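Local coordinates for acyl-CoA dehydrogenase domain protein Tcur3481 (Thermomonospora curvata, PDB 6WY9) that binds FAD and probably acts as a flavin-dependent acyl-CoA dehydrogenase, at residues E36-E41 / R189-S194. Sequence-based numbering, arbitrary orientation.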
ATOM      1  N   GLU B  36       7.777  14.033  36.321  1.00 54.70           N
ATOM      2  CA  GLU B  36       8.865  13.059  36.421  1.00 61.06           C
ATOM      3  C   GLU B  36       8.398  11.656  36.051  1.00 55.77           C
ATOM      4  O   GLU B  36       9.128  10.896  35.404  1.00 55.74           O
ATOM      5  CB  GLU B  36       9.442  13.059  37.834  1.00 74.27           C
ATOM      6  CG  GLU B  36      10.013  14.378  38.248  1.00 86.69           C
ATOM      7  CD  GLU B  36      11.344  14.661  37.583  1.00 96.90           C
ATOM      8  OE1 GLU B  36      11.343  15.077  36.400  1.00 97.48           O
ATOM      9  OE2 GLU B  36      12.392  14.453  38.241  1.00103.81           O
ATOM     10  N   SER B  37       7.200  11.290  36.464  1.00 51.71           N
ATOM     11  CA  SER B  37       6.739   9.925  36.307  1.00 49.90           C
ATOM     12  C   SER B  37       6.030   9.703  34.988  1.00 47.13           C
ATOM     13  O   SER B  37       5.902   8.545  34.563  1.00 47.73           O
ATOM     14  CB  SER B  37       5.776   9.561  37.440  1.00 50.07           C
ATOM     15  OG  SER B  37       4.530  10.219  37.214  1.00 49.55           O
ATOM     16  N   ARG B  38       5.524  10.774  34.368  1.00 45.77           N
ATOM     17  CA  ARG B  38       4.613  10.686  33.224  1.00 45.74           C
ATOM     18  C   ARG B  38       3.366   9.848  33.541  1.00 44.98           C
ATOM     19  O   ARG B  38       2.711   9.337  32.630  1.00 43.39           O
ATOM     20  CB  ARG B  38       5.347  10.130  31.987  1.00 46.27           C
ATOM     21  CG  ARG B  38       6.704  10.827  31.781  1.00 48.32           C
ATOM     22  CD  ARG B  38       6.395  12.292  31.485  1.00 47.36           C
ATOM     23  NE  ARG B  38       7.582  13.143  31.374  1.00 48.92           N
ATOM     24  CZ  ARG B  38       8.290  13.308  30.254  1.00 48.53           C
ATOM     25  NH1 ARG B  38       7.975  12.623  29.147  1.00 47.02           N
ATOM     26  NH2 ARG B  38       9.323  14.145  30.230  1.00 47.95           N
ATOM     27  N   ILE B  39       2.989   9.728  34.813  1.00 44.55           N
ATOM     28  CA  ILE B  39       1.845   8.920  35.218  1.00 44.68           C
ATOM     29  C   ILE B  39       0.879   9.793  36.013  1.00 46.05           C
ATOM     30  O   ILE B  39       1.279  10.447  36.993  1.00 47.81           O
ATOM     31  CB  ILE B  39       2.268   7.717  36.084  1.00 46.31           C
ATOM     32  CG1 ILE B  39       3.130   6.717  35.267  1.00 45.87           C
ATOM     33  CG2 ILE B  39       1.004   7.068  36.672  1.00 47.35           C
ATOM     34  CD1 ILE B  39       3.688   5.515  36.072  1.00 45.43           C
ATOM     35  N   ASP B  40      -0.397   9.719  35.675  1.00 44.48           N
ATOM     36  CA  ASP B  40      -1.391  10.523  36.377  1.00 45.47           C
ATOM     37  C   ASP B  40      -1.884   9.701  37.557  1.00 46.99           C
ATOM     38  O   ASP B  40      -2.702   8.789  37.389  1.00 47.50           O
ATOM     39  CB  ASP B  40      -2.524  10.906  35.440  1.00 43.51           C
ATOM     40  CG  ASP B  40      -3.547  11.844  36.068  1.00 44.85           C
ATOM     41  OD1 ASP B  40      -3.616  11.965  37.306  1.00 46.27           O
ATOM     42  OD2 ASP B  40      -4.282  12.489  35.275  1.00 44.70           O
ATOM     43  N   GLU B  41      -1.412  10.061  38.750  1.00 48.61           N
ATOM     44  CA  GLU B  41      -1.749   9.304  39.953  1.00 50.71           C
ATOM     45  C   GLU B  41      -3.185   9.570  40.380  1.00 52.19           C
ATOM     46  O   GLU B  41      -3.795   8.741  41.074  1.00 51.99           O
ATOM     47  CB  GLU B  41      -0.801   9.669  41.087  1.00 57.40           C
ATOM     48  CG  GLU B  41       0.637   9.368  40.813  1.00 61.18           C
ATOM     49  CD  GLU B  41       0.931   7.873  40.765  1.00 65.34           C
ATOM     50  OE1 GLU B  41       0.099   7.061  41.231  1.00 67.23           O
ATOM     51  OE2 GLU B  41       2.008   7.518  40.248  1.00 66.24           O
ATOM     52  N   ARG B 189      16.357   5.781  33.561  1.00 51.74           N
ATOM     53  CA  ARG B 189      15.154   6.339  32.958  1.00 49.09           C
ATOM     54  C   ARG B 189      15.422   6.707  31.498  1.00 46.49           C
ATOM     55  O   ARG B 189      16.494   7.212  31.154  1.00 47.22           O
ATOM     56  CB  ARG B 189      14.718   7.552  33.752  1.00 50.62           C
ATOM     57  CG  ARG B 189      14.380   7.192  35.190  1.00 54.45           C
ATOM     58  CD  ARG B 189      14.390   8.388  36.144  1.00 60.19           C
ATOM     59  NE  ARG B 189      13.786   9.605  35.587  1.00 63.65           N
ATOM     60  CZ  ARG B 189      12.491   9.901  35.666  1.00 66.41           C
ATOM     61  NH1 ARG B 189      11.659   9.044  36.272  1.00 67.51           N
ATOM     62  NH2 ARG B 189      12.020  11.048  35.144  1.00 66.67           N
ATOM     63  N   THR B 190      14.448   6.452  30.631  1.00 45.71           N
ATOM     64  CA  THR B 190      14.604   6.781  29.217  1.00 46.09           C
ATOM     65  C   THR B 190      13.245   7.214  28.672  1.00 43.42           C
ATOM     66  O   THR B 190      12.238   6.529  28.876  1.00 41.25           O
ATOM     67  CB  THR B 190      15.198   5.585  28.432  1.00 48.22           C
ATOM     68  OG1 THR B 190      15.509   5.965  27.088  1.00 48.91           O
ATOM     69  CG2 THR B 190      14.280   4.372  28.419  1.00 48.36           C
ATOM     70  N   GLU B 191      13.202   8.370  28.024  1.00 42.91           N
ATOM     71  CA  GLU B 191      11.945   8.884  27.480  1.00 41.97           C
ATOM     72  C   GLU B 191      11.658   8.319  26.092  1.00 42.56           C
ATOM     73  O   GLU B 191      12.499   8.411  25.195  1.00 42.67           O
ATOM     74  CB  GLU B 191      11.965  10.415  27.414  1.00 46.07           C
ATOM     75  CG  GLU B 191      10.579  10.975  27.096  1.00 46.83           C
ATOM     76  CD  GLU B 191      10.582  12.476  26.872  1.00 52.28           C
ATOM     77  OE1 GLU B 191      11.673  13.039  26.679  1.00 54.42           O
ATOM     78  OE2 GLU B 191       9.502  13.100  26.899  1.00 53.43           O
ATOM     79  N   THR B 192      10.440   7.815  25.884  1.00 39.72           N
ATOM     80  CA  THR B 192      10.090   7.215  24.606  1.00 39.28           C
ATOM     81  C   THR B 192       9.200   8.139  23.747  1.00 37.58           C
ATOM     82  O   THR B 192       8.695   9.161  24.185  1.00 38.54           O
ATOM     83  CB  THR B 192       9.393   5.864  24.846  1.00 41.27           C
ATOM     84  OG1 THR B 192       8.131   6.103  25.467  1.00 42.05           O
ATOM     85  CG2 THR B 192      10.229   5.008  25.785  1.00 43.17           C
ATOM     86  N   THR B 193       8.981   7.702  22.517  1.00 37.08           N
ATOM     87  CA  THR B 193       8.154   8.428  21.561  1.00 38.08           C
ATOM     88  C   THR B 193       6.852   8.920  22.173  1.00 38.83           C
ATOM     89  O   THR B 193       6.482  10.084  22.017  1.00 39.21           O
ATOM     90  CB  THR B 193       7.849   7.489  20.385  1.00 39.01           C
ATOM     91  OG1 THR B 193       9.068   7.154  19.716  1.00 37.83           O
ATOM     92  CG2 THR B 193       6.876   8.157  19.399  1.00 40.00           C
ATOM     93  N   SER B 194       6.125   8.032  22.861  1.00 37.50           N
ATOM     94  CA  SER B 194       4.846   8.418  23.460  1.00 38.02           C
ATOM     95  C   SER B 194       4.987   9.410  24.616  1.00 38.81           C
ATOM     96  O   SER B 194       3.965   9.909  25.119  1.00 40.60           O
ATOM     97  CB  SER B 194       4.119   7.150  23.949  1.00 38.74           C
ATOM     98  OG  SER B 194       4.783   6.629  25.094  1.00 39.20           O
TER
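R38 and E191 form the tighter half of this contact. R38 NH1 gives an almost straight hydrogen bond to E191 OE2 at 2.8 Å (175°), within a salt bridge. The oxygen lies in the guanidinium plane, at its edge. NH1 lies above the carboxylate plane, and the two flat groups stand 77° apart. E191 reaches across with CG anti to its backbone N (chi1 -169°) and an extended chain beyond. Both partners have further bonds: E191 OE2 also pairs with R195, and R38 NH1 also donates to the backbone oxygen of R195. R38 NE is tied back to S35 O, which helps fix the rotation of the guanidinium.

The second half is looser and nearer solvent. R189 turns the end of its guanidinium to one backbone oxygen. NH2 bonds to E36 O at 2.9 Å, and NH1 adds a longer, more bent bond to E36 O at 3.3 Å. The exposed E36 carboxylate adds only nearby charge, with OE1 4.3 Å from R189 NH2. A leucine in place of R189 would probably leave E36 O without both of these donors and this end of the loop less firmly held to the strand.

An ST turn at S37 and the D40 N-cap lead into helix 41-49. This surface contact, away from the FAD site, joins the N-terminal helical domain to strand 185-191 of the middle beta domain. M197 of antiparallel strand 197-203 touches R38 and R189. Helix 330-340 packs against T193 and S194, while the backbone of E191 and T193 hydrogen-bonds to another protein chain.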